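Local coordinates for protein p-nitrophenyl phosphatase (Pho2) (Archaeoglobus fulgidus, PDB 3QGM) that probably hydrolyses phosphate monoesters as a metal-dependent phosphatase of the haloacid dehalogenase (HAD) superfamily, and binds a calcium ion in this crystal, at residues Y11-D16 with K41-V46; K92-G97 with E119-G124; D217-K222 with H248-D253. One frame throughout, in Å; residues are numbered along the deposited sequence.

Three contacts follow one another along the chain, and none nests in or crosses another. Interaction 1 comes first: Y11-D16 meets K41-V46, closing a loop that contains helix 27-38 and joining two strands of the six-stranded parallel core sheet. Interaction 2 lies in the second, five-stranded parallel sheet, where K92-G97 and E119-G124 close a loop holding helix 99-107; its centre is about 27 Å from that of interaction 1. The chain then returns to the core, and interaction 3 closes a loop carrying strand 227-231 and helix 241-248. Interactions 1 and 3 touch beside the metal site, where D14 packs against D217.

Interaction 1: Y11-D16 with K41-V46; sequences YIIDID and KKIIFV. With CA (calcium ion), chain E.
Y11-I13 pairs with I43-F45 as neighbouring parallel strands in the Rossmann-like core of a HAD hydrolase, linked through helix 27-38 in a beta-alpha-beta crossover. Backbone bonding sets the register. Y11 and I13 each use N and O: Y11 N gives to K42 O and Y11 O accepts from I44 N, while I13 N reaches I44 O at 2.8 Å and I13 O accepts from V46 N. The intervening I12 bonds instead to A208 and V210 of strand 207-211, placing 10-14 inside the sheet.

Apolar packing follows on both faces. I12 works with two branches: its CG1, set beside the backbone N (chi1 -68°), lies alongside I44 CG2 at 3.7 Å, and its CG2 meets V46 CG2 at 3.6 Å. Helix 190-200 closes over this side. On the other face, under helix 27-38, I13 CD1 rests on I43 CG2 at 3.7 Å. Beyond the strand, I15 crosses F45 at about a right angle, CG1 against F45 CB. At K41 a chi1 of -53° brings CG within 3.8 Å of Y11 CE2; the chain then bends and takes its amine to a salt bridge with D7, and the Y11 hydroxyl bonds to P6 and K8.

Metal coordination lies where the chain runs on from the first strand, consistent with the DxD signature of HAD enzymes. D14 grips the calcium ion with both carboxylate oxygens, OD1 at 2.6 Å and OD2 at 2.4 Å. D212 and three waters also bind, whereas D16 turns its OD1 to S22 N and offers the calcium ion its backbone O, 2.3 Å away.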
ATOM      1  N   TYR A  11     -10.522 -34.101   4.667  1.00 34.56           N
ATOM      2  CA  TYR A  11     -11.099 -32.760   4.803  1.00 33.72           C
ATOM      3  C   TYR A  11      -9.984 -31.758   5.101  1.00 32.08           C
ATOM      4  O   TYR A  11      -9.194 -31.948   6.000  1.00 31.89           O
ATOM      5  CB  TYR A  11     -12.145 -32.757   5.917  1.00 33.60           C
ATOM      6  CG  TYR A  11     -13.313 -33.621   5.544  1.00 36.48           C
ATOM      7  CD1 TYR A  11     -14.410 -33.085   4.874  1.00 35.82           C
ATOM      8  CD2 TYR A  11     -13.294 -34.982   5.775  1.00 36.84           C
ATOM      9  CE1 TYR A  11     -15.457 -33.872   4.481  1.00 37.23           C
ATOM     10  CE2 TYR A  11     -14.353 -35.791   5.355  1.00 37.22           C
ATOM     11  CZ  TYR A  11     -15.427 -35.229   4.708  1.00 38.19           C
ATOM     12  OH  TYR A  11     -16.496 -36.015   4.281  1.00 40.71           O
ATOM     13  N   ILE A  12      -9.926 -30.714   4.301  1.00 30.90           N
ATOM     14  CA  ILE A  12      -9.053 -29.571   4.529  1.00 29.18           C
ATOM     15  C   ILE A  12      -9.959 -28.550   5.183  1.00 28.59           C
ATOM     16  O   ILE A  12     -10.903 -28.058   4.543  1.00 27.22           O
ATOM     17  CB  ILE A  12      -8.479 -29.023   3.228  1.00 28.87           C
ATOM     18  CG1 ILE A  12      -7.515 -30.074   2.669  1.00 28.16           C
ATOM     19  CG2 ILE A  12      -7.766 -27.660   3.496  1.00 28.84           C
ATOM     20  CD1 ILE A  12      -6.843 -29.718   1.338  1.00 28.80           C
ATOM     21  N   ILE A  13      -9.695 -28.288   6.474  1.00 27.37           N
ATOM     22  CA  ILE A  13     -10.601 -27.474   7.307  1.00 27.25           C
ATOM     23  C   ILE A  13      -9.971 -26.141   7.710  1.00 26.68           C
ATOM     24  O   ILE A  13      -8.923 -26.062   8.336  1.00 24.49           O
ATOM     25  CB  ILE A  13     -11.166 -28.252   8.500  1.00 27.40           C
ATOM     26  CG1 ILE A  13     -11.851 -29.546   8.017  1.00 27.67           C
ATOM     27  CG2 ILE A  13     -12.189 -27.406   9.224  1.00 24.76           C
ATOM     28  CD1 ILE A  13     -12.432 -30.414   9.162  1.00 30.55           C
ATOM     29  N   ASP A  14     -10.597 -25.067   7.259  1.00 26.91           N
ATOM     30  CA  ASP A  14     -10.286 -23.705   7.777  1.00 26.85           C
ATOM     31  C   ASP A  14     -10.574 -23.692   9.293  1.00 26.75           C
ATOM     32  O   ASP A  14     -11.551 -24.308   9.752  1.00 26.50           O
ATOM     33  CB  ASP A  14     -11.148 -22.736   6.971  1.00 27.23           C
ATOM     34  CG  ASP A  14     -11.247 -21.319   7.534  1.00 27.39           C
ATOM     35  OD1 ASP A  14     -10.286 -20.673   8.045  1.00 26.54           O
ATOM     36  OD2 ASP A  14     -12.381 -20.833   7.386  1.00 26.20           O
ATOM     37  N   ILE A  15      -9.703 -23.042  10.067  1.00 25.74           N
ATOM     38  CA  ILE A  15      -9.868 -22.955  11.520  1.00 25.00           C
ATOM     39  C   ILE A  15     -10.790 -21.777  11.884  1.00 25.53           C
ATOM     40  O   ILE A  15     -11.867 -21.991  12.438  1.00 25.71           O
ATOM     41  CB  ILE A  15      -8.523 -22.782  12.221  1.00 25.25           C
ATOM     42  CG1 ILE A  15      -7.619 -24.005  11.969  1.00 24.83           C
ATOM     43  CG2 ILE A  15      -8.690 -22.564  13.751  1.00 25.56           C
ATOM     44  CD1 ILE A  15      -6.164 -23.789  12.399  1.00 23.74           C
ATOM     45  N   ASP A  16     -10.383 -20.554  11.572  1.00 26.17           N
ATOM     46  CA  ASP A  16     -11.161 -19.372  12.017  1.00 28.01           C
ATOM     47  C   ASP A  16     -12.487 -19.194  11.287  1.00 26.31           C
ATOM     48  O   ASP A  16     -12.547 -19.088  10.048  1.00 25.91           O
ATOM     49  CB  ASP A  16     -10.333 -18.075  11.979  1.00 29.05           C
ATOM     50  CG  ASP A  16     -10.509 -17.234  13.271  1.00 34.23           C
ATOM     51  OD1 ASP A  16     -10.038 -17.698  14.358  1.00 38.80           O
ATOM     52  OD2 ASP A  16     -11.137 -16.147  13.194  1.00 40.46           O
ATOM     53  N   LYS A  41     -12.222 -40.140   9.440  1.00 44.78           N
ATOM     54  CA  LYS A  41     -11.833 -39.268   8.326  1.00 43.22           C
ATOM     55  C   LYS A  41     -10.537 -38.583   8.717  1.00 41.29           C
ATOM     56  O   LYS A  41     -10.315 -38.280   9.906  1.00 40.21           O
ATOM     57  CB  LYS A  41     -12.887 -38.210   8.004  1.00 43.37           C
ATOM     58  CG  LYS A  41     -14.305 -38.700   7.767  1.00 44.38           C
ATOM     59  CD  LYS A  41     -14.442 -39.754   6.666  1.00 45.39           C
ATOM     60  CE  LYS A  41     -15.835 -39.666   6.034  1.00 47.46           C
ATOM     61  NZ  LYS A  41     -16.116 -40.693   4.943  1.00 47.76           N
ATOM     62  N   LYS A  42      -9.678 -38.377   7.725  1.00 39.62           N
ATOM     63  CA  LYS A  42      -8.428 -37.693   7.929  1.00 39.01           C
ATOM     64  C   LYS A  42      -8.723 -36.203   7.769  1.00 37.92           C
ATOM     65  O   LYS A  42      -9.590 -35.814   6.976  1.00 37.30           O
ATOM     66  CB  LYS A  42      -7.392 -38.112   6.886  1.00 39.56           C
ATOM     67  CG  LYS A  42      -7.059 -39.609   6.829  1.00 42.34           C
ATOM     68  CD  LYS A  42      -6.291 -39.853   5.529  1.00 46.54           C
ATOM     69  CE  LYS A  42      -5.266 -41.004   5.588  1.00 49.07           C
ATOM     70  NZ  LYS A  42      -3.863 -40.509   5.546  1.00 49.27           N
ATOM     71  N   ILE A  43      -8.000 -35.383   8.516  1.00 36.22           N
ATOM     72  CA  ILE A  43      -8.255 -33.959   8.557  1.00 35.67           C
ATOM     73  C   ILE A  43      -6.940 -33.239   8.549  1.00 34.34           C
ATOM     74  O   ILE A  43      -5.969 -33.700   9.129  1.00 35.19           O
ATOM     75  CB  ILE A  43      -9.055 -33.570   9.843  1.00 35.65           C
ATOM     76  CG1 ILE A  43     -10.425 -34.241   9.845  1.00 37.41           C
ATOM     77  CG2 ILE A  43      -9.245 -32.056   9.940  1.00 36.93           C
ATOM     78  CD1 ILE A  43     -11.309 -33.759  10.954  1.00 40.46           C
ATOM     79  N   ILE A  44      -6.889 -32.119   7.856  1.00 33.34           N
ATOM     80  CA  ILE A  44      -5.802 -31.198   8.022  1.00 32.28           C
ATOM     81  C   ILE A  44      -6.407 -29.811   8.167  1.00 31.66           C
ATOM     82  O   ILE A  44      -7.266 -29.388   7.371  1.00 31.16           O
ATOM     83  CB  ILE A  44      -4.765 -31.280   6.910  1.00 32.71           C
ATOM     84  CG1 ILE A  44      -3.594 -30.321   7.199  1.00 33.95           C
ATOM     85  CG2 ILE A  44      -5.357 -30.949   5.565  1.00 32.09           C
ATOM     86  CD1 ILE A  44      -2.276 -30.706   6.466  1.00 37.17           C
ATOM     87  N   PHE A  45      -5.982 -29.127   9.217  1.00 31.09           N
ATOM     88  CA  PHE A  45      -6.455 -27.776   9.514  1.00 31.35           C
ATOM     89  C   PHE A  45      -5.539 -26.783   8.783  1.00 30.78           C
ATOM     90  O   PHE A  45      -4.309 -26.884   8.873  1.00 31.87           O
ATOM     91  CB  PHE A  45      -6.437 -27.540  11.015  1.00 30.89           C
ATOM     92  CG  PHE A  45      -7.343 -28.455  11.784  1.00 33.01           C
ATOM     93  CD1 PHE A  45      -6.834 -29.573  12.430  1.00 37.05           C
ATOM     94  CD2 PHE A  45      -8.716 -28.204  11.872  1.00 35.98           C
ATOM     95  CE1 PHE A  45      -7.676 -30.453  13.127  1.00 36.72           C
ATOM     96  CE2 PHE A  45      -9.560 -29.070  12.574  1.00 37.58           C
ATOM     97  CZ  PHE A  45      -9.035 -30.195  13.203  1.00 36.97           C
ATOM     98  N   VAL A  46      -6.110 -25.869   8.006  1.00 30.41           N
ATOM     99  CA  VAL A  46      -5.282 -24.982   7.176  1.00 29.84           C
ATOM    100  C   VAL A  46      -5.642 -23.546   7.494  1.00 30.12           C
ATOM    101  O   VAL A  46      -6.810 -23.195   7.450  1.00 31.11           O
ATOM    102  CB  VAL A  46      -5.420 -25.277   5.667  1.00 30.60           C
ATOM    103  CG1 VAL A  46      -4.678 -24.227   4.822  1.00 32.74           C
ATOM    104  CG2 VAL A  46      -4.859 -26.667   5.299  1.00 31.14           C
TER
HETATM  105 CA    CA E 503     -11.872 -18.570   7.922  1.00 26.99          CA
HETATM  106  O   HOH W   1     -12.728 -16.424   8.710  1.00 26.34           O
HETATM  107  O   HOH W   2      -9.856 -17.514   8.496  1.00 23.87           O
HETATM  108  O   HOH W   3     -11.215 -18.306   5.909  1.00 23.98           O

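Interaction 2: K92-G97 with E119-G124; sequences KVFTTG and EYLVVG
F94 and L121 form the apolar centre on one face of this parallel strand pair, pointing the same way, with L121 CD1 in the plane of the F94 ring at its edge, 3.8 Å from CD2. The F94 ring, swung away from its own N by a chi1 of 168°, lies under helix 131-143, which also touches L121. On the opposite face V93 CG1 lies 4.0 Å from Y120 CB, and the V93 CB approaches V122 CG2. Helix 99-107, which follows strand 92-95 and leads to strand 111-112, packs on V93 and T95.

Between the faces, F94 bonds through N to Y120 O and through O to V122 N. At the strand start K92 O takes two donors, E119 N and Y120 N. In the reverse direction E119 OE2 accepts from K92 N at 2.8 Å, a fairly straight bond (165°) that arrives from above the carboxylate plane, while its OE1 is salt-bridged to K88.

At the far end V122 O is gripped twice, by T96 N and, at 2.9 Å, by T95 OG1. That hydroxyl accepts G97 N at 3.0 Å, making an ST turn. T96 OG1 gives to G124 O at 2.9 Å. The chemistry implies that where regular strand pairing ends, two buried threonine hydroxyls take over, satisfying main-chain carbonyls, one of the two also holding the ST turn that leads to G97.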
ATOM      1  N   LYS A  92      19.111 -17.106   2.954  1.00 29.28           N
ATOM      2  CA  LYS A  92      19.174 -15.861   3.716  1.00 30.31           C
ATOM      3  C   LYS A  92      17.894 -15.067   3.381  1.00 29.09           C
ATOM      4  O   LYS A  92      17.603 -14.790   2.214  1.00 29.89           O
ATOM      5  CB  LYS A  92      20.409 -15.019   3.341  1.00 31.22           C
ATOM      6  CG  LYS A  92      21.794 -15.615   3.646  1.00 33.82           C
ATOM      7  CD  LYS A  92      22.871 -14.558   3.205  1.00 37.72           C
ATOM      8  CE  LYS A  92      24.277 -15.060   3.317  1.00 40.67           C
ATOM      9  NZ  LYS A  92      24.298 -16.451   2.844  1.00 44.10           N
ATOM     10  N   VAL A  93      17.132 -14.751   4.413  1.00 27.42           N
ATOM     11  CA  VAL A  93      15.833 -14.150   4.303  1.00 26.64           C
ATOM     12  C   VAL A  93      15.739 -12.855   5.124  1.00 26.83           C
ATOM     13  O   VAL A  93      16.356 -12.722   6.201  1.00 27.38           O
ATOM     14  CB  VAL A  93      14.707 -15.143   4.747  1.00 26.99           C
ATOM     15  CG1 VAL A  93      14.807 -16.460   4.008  1.00 27.12           C
ATOM     16  CG2 VAL A  93      14.738 -15.417   6.253  1.00 27.34           C
ATOM     17  N   PHE A  94      14.972 -11.908   4.587  1.00 25.90           N
ATOM     18  CA  PHE A  94      14.527 -10.701   5.286  1.00 25.13           C
ATOM     19  C   PHE A  94      13.004 -10.730   5.252  1.00 24.52           C
ATOM     20  O   PHE A  94      12.388 -11.015   4.204  1.00 24.22           O
ATOM     21  CB  PHE A  94      15.070  -9.445   4.629  1.00 26.56           C
ATOM     22  CG  PHE A  94      14.412  -8.188   5.123  1.00 27.18           C
ATOM     23  CD1 PHE A  94      14.819  -7.603   6.296  1.00 30.92           C
ATOM     24  CD2 PHE A  94      13.339  -7.658   4.457  1.00 25.97           C
ATOM     25  CE1 PHE A  94      14.203  -6.473   6.771  1.00 30.47           C
ATOM     26  CE2 PHE A  94      12.693  -6.544   4.929  1.00 29.08           C
ATOM     27  CZ  PHE A  94      13.132  -5.946   6.107  1.00 30.10           C
ATOM     28  N   THR A  95      12.407 -10.522   6.410  1.00 24.64           N
ATOM     29  CA  THR A  95      10.957 -10.523   6.555  1.00 25.21           C
ATOM     30  C   THR A  95      10.392  -9.229   7.172  1.00 24.89           C
ATOM     31  O   THR A  95      11.053  -8.588   7.989  1.00 25.75           O
ATOM     32  CB  THR A  95      10.499 -11.713   7.356  1.00 24.06           C
ATOM     33  OG1 THR A  95       9.087 -11.763   7.321  1.00 22.96           O
ATOM     34  CG2 THR A  95      11.013 -11.602   8.853  1.00 24.12           C
ATOM     35  N   THR A  96       9.173  -8.863   6.756  1.00 24.12           N
ATOM     36  CA  THR A  96       8.437  -7.750   7.340  1.00 23.44           C
ATOM     37  C   THR A  96       7.588  -8.247   8.526  1.00 24.72           C
ATOM     38  O   THR A  96       6.936  -7.460   9.202  1.00 23.48           O
ATOM     39  CB  THR A  96       7.468  -7.098   6.332  1.00 24.02           C
ATOM     40  OG1 THR A  96       6.519  -8.071   5.869  1.00 22.74           O
ATOM     41  CG2 THR A  96       8.204  -6.523   5.127  1.00 23.23           C
ATOM     42  N   GLY A  97       7.637  -9.555   8.778  1.00 24.86           N
ATOM     43  CA  GLY A  97       6.630 -10.218   9.576  1.00 25.41           C
ATOM     44  C   GLY A  97       6.912 -10.209  11.055  1.00 25.70           C
ATOM     45  O   GLY A  97       7.904  -9.668  11.504  1.00 26.22           O
ATOM     46  N   GLU A 119      18.524 -13.093   0.180  1.00 31.41           N
ATOM     47  CA  GLU A 119      18.133 -13.685  -1.095  1.00 32.50           C
ATOM     48  C   GLU A 119      16.609 -13.769  -1.251  1.00 30.37           C
ATOM     49  O   GLU A 119      16.122 -13.905  -2.356  1.00 30.62           O
ATOM     50  CB  GLU A 119      18.671 -15.105  -1.251  1.00 33.25           C
ATOM     51  CG  GLU A 119      19.983 -15.384  -0.542  1.00 39.05           C
ATOM     52  CD  GLU A 119      20.218 -16.889  -0.418  1.00 42.59           C
ATOM     53  OE1 GLU A 119      19.889 -17.580  -1.421  1.00 49.38           O
ATOM     54  OE2 GLU A 119      20.675 -17.360   0.655  1.00 38.27           O
ATOM     55  N   TYR A 120      15.870 -13.753  -0.140  1.00 29.36           N
ATOM     56  CA  TYR A 120      14.414 -13.789  -0.182  1.00 27.37           C
ATOM     57  C   TYR A 120      13.835 -12.636   0.627  1.00 26.55           C
ATOM     58  O   TYR A 120      14.291 -12.357   1.759  1.00 26.27           O
ATOM     59  CB  TYR A 120      13.867 -15.094   0.400  1.00 27.75           C
ATOM     60  CG  TYR A 120      13.991 -16.342  -0.474  1.00 28.35           C
ATOM     61  CD1 TYR A 120      15.219 -16.976  -0.654  1.00 28.99           C
ATOM     62  CD2 TYR A 120      12.862 -16.881  -1.129  1.00 32.04           C
ATOM     63  CE1 TYR A 120      15.328 -18.114  -1.482  1.00 30.07           C
ATOM     64  CE2 TYR A 120      12.971 -18.014  -1.962  1.00 32.15           C
ATOM     65  CZ  TYR A 120      14.207 -18.620  -2.109  1.00 32.31           C
ATOM     66  OH  TYR A 120      14.302 -19.739  -2.869  1.00 30.93           O
ATOM     67  N   LEU A 121      12.811 -12.008   0.050  1.00 25.01           N
ATOM     68  CA  LEU A 121      11.937 -11.120   0.759  1.00 24.92           C
ATOM     69  C   LEU A 121      10.682 -11.895   1.142  1.00 24.27           C
ATOM     70  O   LEU A 121      10.006 -12.431   0.283  1.00 26.39           O
ATOM     71  CB  LEU A 121      11.590  -9.889  -0.146  1.00 25.91           C
ATOM     72  CG  LEU A 121      10.462  -8.951   0.313  1.00 25.83           C
ATOM     73  CD1 LEU A 121      10.767  -8.364   1.728  1.00 24.03           C
ATOM     74  CD2 LEU A 121      10.170  -7.822  -0.814  1.00 22.05           C
ATOM     75  N   VAL A 122      10.369 -11.929   2.432  1.00 24.13           N
ATOM     76  CA  VAL A 122       9.239 -12.650   2.980  1.00 24.67           C
ATOM     77  C   VAL A 122       8.276 -11.644   3.630  1.00 24.35           C
ATOM     78  O   VAL A 122       8.606 -10.968   4.590  1.00 23.35           O
ATOM     79  CB  VAL A 122       9.716 -13.719   3.996  1.00 25.46           C
ATOM     80  CG1 VAL A 122       8.574 -14.578   4.480  1.00 22.91           C
ATOM     81  CG2 VAL A 122      10.795 -14.587   3.343  1.00 23.88           C
ATOM     82  N   VAL A 123       7.114 -11.480   3.020  1.00 23.96           N
ATOM     83  CA  VAL A 123       6.193 -10.455   3.444  1.00 23.21           C
ATOM     84  C   VAL A 123       5.122 -11.143   4.247  1.00 22.41           C
ATOM     85  O   VAL A 123       4.487 -12.041   3.770  1.00 24.23           O
ATOM     86  CB  VAL A 123       5.600  -9.735   2.211  1.00 23.14           C
ATOM     87  CG1 VAL A 123       4.302  -9.071   2.578  1.00 23.07           C
ATOM     88  CG2 VAL A 123       6.616  -8.715   1.632  1.00 22.38           C
ATOM     89  N   GLY A 124       4.990 -10.774   5.502  1.00 22.61           N
ATOM     90  CA  GLY A 124       3.879 -11.174   6.343  1.00 22.28           C
ATOM     91  C   GLY A 124       3.404  -9.916   7.092  1.00 23.26           C
ATOM     92  O   GLY A 124       4.162  -8.949   7.244  1.00 20.81           O
TER

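Interaction 3: D217-K222 with H248-D253; sequences DVAAGK and HGLKPD
V218, A219 and K222 of helix 214-224 receive the connector G249-D253, which leads from helix 241-248 to strand 254-256, outermost in the HAD core sheet within this chain. The connector starts at G249, where a positive phi (63°) takes the chain out of the preceding helix and into an extended path along the side of helix 214-224; L250 is its first residue to touch that helix.

L250 makes the tightest apolar touch. Its CD1, carried outward by an extended chi2 (178°), sits 3.6 Å from A219 CA and 3.7 Å from A219 CB, so that one methyl of the leucine rests on the helix backbone as well as on the small alanine. V218, the residue before A219, divides its two methyls. CG1 meets the main chain of the connector, 3.8 Å from K251 O and close to P252 CA, while CG2 lies 4.0 Å from P252 CB at the proline ring. The valine and proline slant across each other, and the contact is made partly against backbone.

One turn further on, K222 bends at chi2 and passes over the connector, its CE 3.2 Å from K251 O. The lysine does not form a direct salt bridge with D253; a water joins them instead, accepting from K222 NZ at 3.0 Å and donating to D253 OD2 at 2.8 Å. The same carboxylate oxygen also accepts T228 N, which probably steadies its position.

Around this seam, I214 from the first turn of the same helix packs on both L250 and P252. Beneath, strand 227-231 meets V218 and P252 through T228, and L230 adds to the floor under the proline, so P252 is buried between V218 and I214 of the helix and T228 and L230 of the strand, while K251 and D253 stay at the surface.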
ATOM      1  N   ASP A 217     -11.793 -19.772   0.933  1.00 29.42           N
ATOM      2  CA  ASP A 217     -11.888 -21.215   1.111  1.00 30.01           C
ATOM      3  C   ASP A 217     -12.495 -21.906  -0.107  1.00 30.26           C
ATOM      4  O   ASP A 217     -11.963 -22.911  -0.563  1.00 30.04           O
ATOM      5  CB  ASP A 217     -12.701 -21.501   2.355  1.00 28.84           C
ATOM      6  CG  ASP A 217     -12.080 -20.844   3.563  1.00 30.21           C
ATOM      7  OD1 ASP A 217     -10.965 -21.302   3.891  1.00 26.02           O
ATOM      8  OD2 ASP A 217     -12.646 -19.830   4.086  1.00 26.57           O
ATOM      9  N   VAL A 218     -13.583 -21.361  -0.624  1.00 30.33           N
ATOM     10  CA  VAL A 218     -14.175 -21.938  -1.850  1.00 32.41           C
ATOM     11  C   VAL A 218     -13.256 -21.759  -3.041  1.00 32.12           C
ATOM     12  O   VAL A 218     -13.080 -22.704  -3.812  1.00 33.20           O
ATOM     13  CB  VAL A 218     -15.579 -21.447  -2.133  1.00 32.27           C
ATOM     14  CG1 VAL A 218     -16.120 -22.137  -3.388  1.00 34.99           C
ATOM     15  CG2 VAL A 218     -16.446 -21.767  -0.939  1.00 31.69           C
ATOM     16  N   ALA A 219     -12.595 -20.606  -3.156  1.00 32.21           N
ATOM     17  CA  ALA A 219     -11.646 -20.397  -4.274  1.00 32.28           C
ATOM     18  C   ALA A 219     -10.508 -21.395  -4.186  1.00 33.04           C
ATOM     19  O   ALA A 219     -10.023 -21.920  -5.206  1.00 34.37           O
ATOM     20  CB  ALA A 219     -11.073 -18.961  -4.284  1.00 31.24           C
ATOM     21  N   ALA A 220     -10.068 -21.648  -2.962  1.00 32.93           N
ATOM     22  CA  ALA A 220      -8.957 -22.543  -2.728  1.00 33.84           C
ATOM     23  C   ALA A 220      -9.317 -23.967  -3.235  1.00 34.61           C
ATOM     24  O   ALA A 220      -8.520 -24.610  -3.925  1.00 35.52           O
ATOM     25  CB  ALA A 220      -8.572 -22.541  -1.237  1.00 32.53           C
ATOM     26  N   GLY A 221     -10.521 -24.426  -2.920  1.00 35.54           N
ATOM     27  CA  GLY A 221     -10.997 -25.729  -3.342  1.00 36.19           C
ATOM     28  C   GLY A 221     -11.157 -25.897  -4.861  1.00 37.53           C
ATOM     29  O   GLY A 221     -10.784 -26.931  -5.424  1.00 38.28           O
ATOM     30  N   LYS A 222     -11.695 -24.892  -5.528  1.00 37.44           N
ATOM     31  CA  LYS A 222     -11.837 -24.963  -6.984  1.00 39.37           C
ATOM     32  C   LYS A 222     -10.476 -25.110  -7.668  1.00 39.33           C
ATOM     33  O   LYS A 222     -10.334 -25.868  -8.632  1.00 39.56           O
ATOM     34  CB  LYS A 222     -12.537 -23.726  -7.512  1.00 39.57           C
ATOM     35  CG  LYS A 222     -13.907 -23.507  -6.926  1.00 41.16           C
ATOM     36  CD  LYS A 222     -14.974 -23.896  -7.861  1.00 44.05           C
ATOM     37  CE  LYS A 222     -16.358 -23.671  -7.268  1.00 45.97           C
ATOM     38  NZ  LYS A 222     -17.302 -24.664  -7.898  1.00 45.31           N
ATOM     39  N   HIS A 248     -18.241 -12.654  -5.278  1.00 47.19           N
ATOM     40  CA  HIS A 248     -17.019 -13.357  -5.608  1.00 45.88           C
ATOM     41  C   HIS A 248     -17.110 -14.192  -6.900  1.00 46.07           C
ATOM     42  O   HIS A 248     -16.080 -14.628  -7.427  1.00 45.74           O
ATOM     43  CB  HIS A 248     -16.554 -14.139  -4.395  1.00 44.37           C
ATOM     44  CG  HIS A 248     -16.395 -13.284  -3.167  1.00 44.50           C
ATOM     45  ND1 HIS A 248     -15.471 -12.256  -3.085  1.00 42.17           N
ATOM     46  CD2 HIS A 248     -17.048 -13.298  -1.977  1.00 44.45           C
ATOM     47  CE1 HIS A 248     -15.554 -11.686  -1.894  1.00 43.59           C
ATOM     48  NE2 HIS A 248     -16.502 -12.300  -1.200  1.00 44.51           N
ATOM     49  N   GLY A 249     -18.321 -14.360  -7.434  1.00 46.37           N
ATOM     50  CA  GLY A 249     -18.523 -15.133  -8.660  1.00 46.53           C
ATOM     51  C   GLY A 249     -18.141 -16.601  -8.533  1.00 46.38           C
ATOM     52  O   GLY A 249     -17.688 -17.218  -9.508  1.00 46.65           O
ATOM     53  N   LEU A 250     -18.290 -17.140  -7.314  1.00 45.47           N
ATOM     54  CA  LEU A 250     -18.074 -18.551  -6.997  1.00 44.35           C
ATOM     55  C   LEU A 250     -19.247 -19.098  -6.163  1.00 44.02           C
ATOM     56  O   LEU A 250     -19.869 -18.376  -5.373  1.00 42.76           O
ATOM     57  CB  LEU A 250     -16.795 -18.720  -6.183  1.00 44.02           C
ATOM     58  CG  LEU A 250     -15.466 -18.369  -6.826  1.00 43.34           C
ATOM     59  CD1 LEU A 250     -14.398 -18.567  -5.810  1.00 42.95           C
ATOM     60  CD2 LEU A 250     -15.193 -19.227  -8.057  1.00 43.91           C
ATOM     61  N   LYS A 251     -19.537 -20.379  -6.361  1.00 43.66           N
ATOM     62  CA  LYS A 251     -20.523 -21.100  -5.574  1.00 43.82           C
ATOM     63  C   LYS A 251     -19.842 -22.287  -4.949  1.00 42.51           C
ATOM     64  O   LYS A 251     -19.089 -22.992  -5.643  1.00 42.67           O
ATOM     65  CB  LYS A 251     -21.648 -21.660  -6.452  1.00 44.92           C
ATOM     66  CG  LYS A 251     -22.725 -20.677  -6.851  1.00 48.54           C
ATOM     67  CD  LYS A 251     -24.068 -21.391  -7.075  1.00 51.46           C
ATOM     68  CE  LYS A 251     -23.941 -22.610  -7.985  1.00 54.17           C
ATOM     69  NZ  LYS A 251     -24.586 -23.818  -7.366  1.00 55.08           N
ATOM     70  N   PRO A 252     -20.141 -22.551  -3.665  1.00 41.09           N
ATOM     71  CA  PRO A 252     -19.691 -23.794  -3.047  1.00 40.24           C
ATOM     72  C   PRO A 252     -20.534 -24.977  -3.551  1.00 40.09           C
ATOM     73  O   PRO A 252     -21.626 -24.772  -4.006  1.00 39.36           O
ATOM     74  CB  PRO A 252     -19.937 -23.551  -1.546  1.00 40.26           C
ATOM     75  CG  PRO A 252     -21.146 -22.643  -1.508  1.00 40.46           C
ATOM     76  CD  PRO A 252     -21.051 -21.786  -2.785  1.00 41.35           C
ATOM     77  N   ASP A 253     -19.999 -26.188  -3.496  1.00 39.06           N
ATOM     78  CA  ASP A 253     -20.785 -27.386  -3.770  1.00 39.33           C
ATOM     79  C   ASP A 253     -21.879 -27.635  -2.709  1.00 39.08           C
ATOM     80  O   ASP A 253     -22.958 -28.137  -3.041  1.00 38.74           O
ATOM     81  CB  ASP A 253     -19.866 -28.596  -3.901  1.00 39.30           C
ATOM     82  CG  ASP A 253     -18.890 -28.450  -5.047  1.00 40.66           C
ATOM     83  OD1 ASP A 253     -19.328 -28.087  -6.156  1.00 48.68           O
ATOM     84  OD2 ASP A 253     -17.687 -28.646  -4.859  1.00 41.07           O
TER
HETATM   85  O   HOH W   4     -16.278 -26.399  -5.726  1.00 45.12           O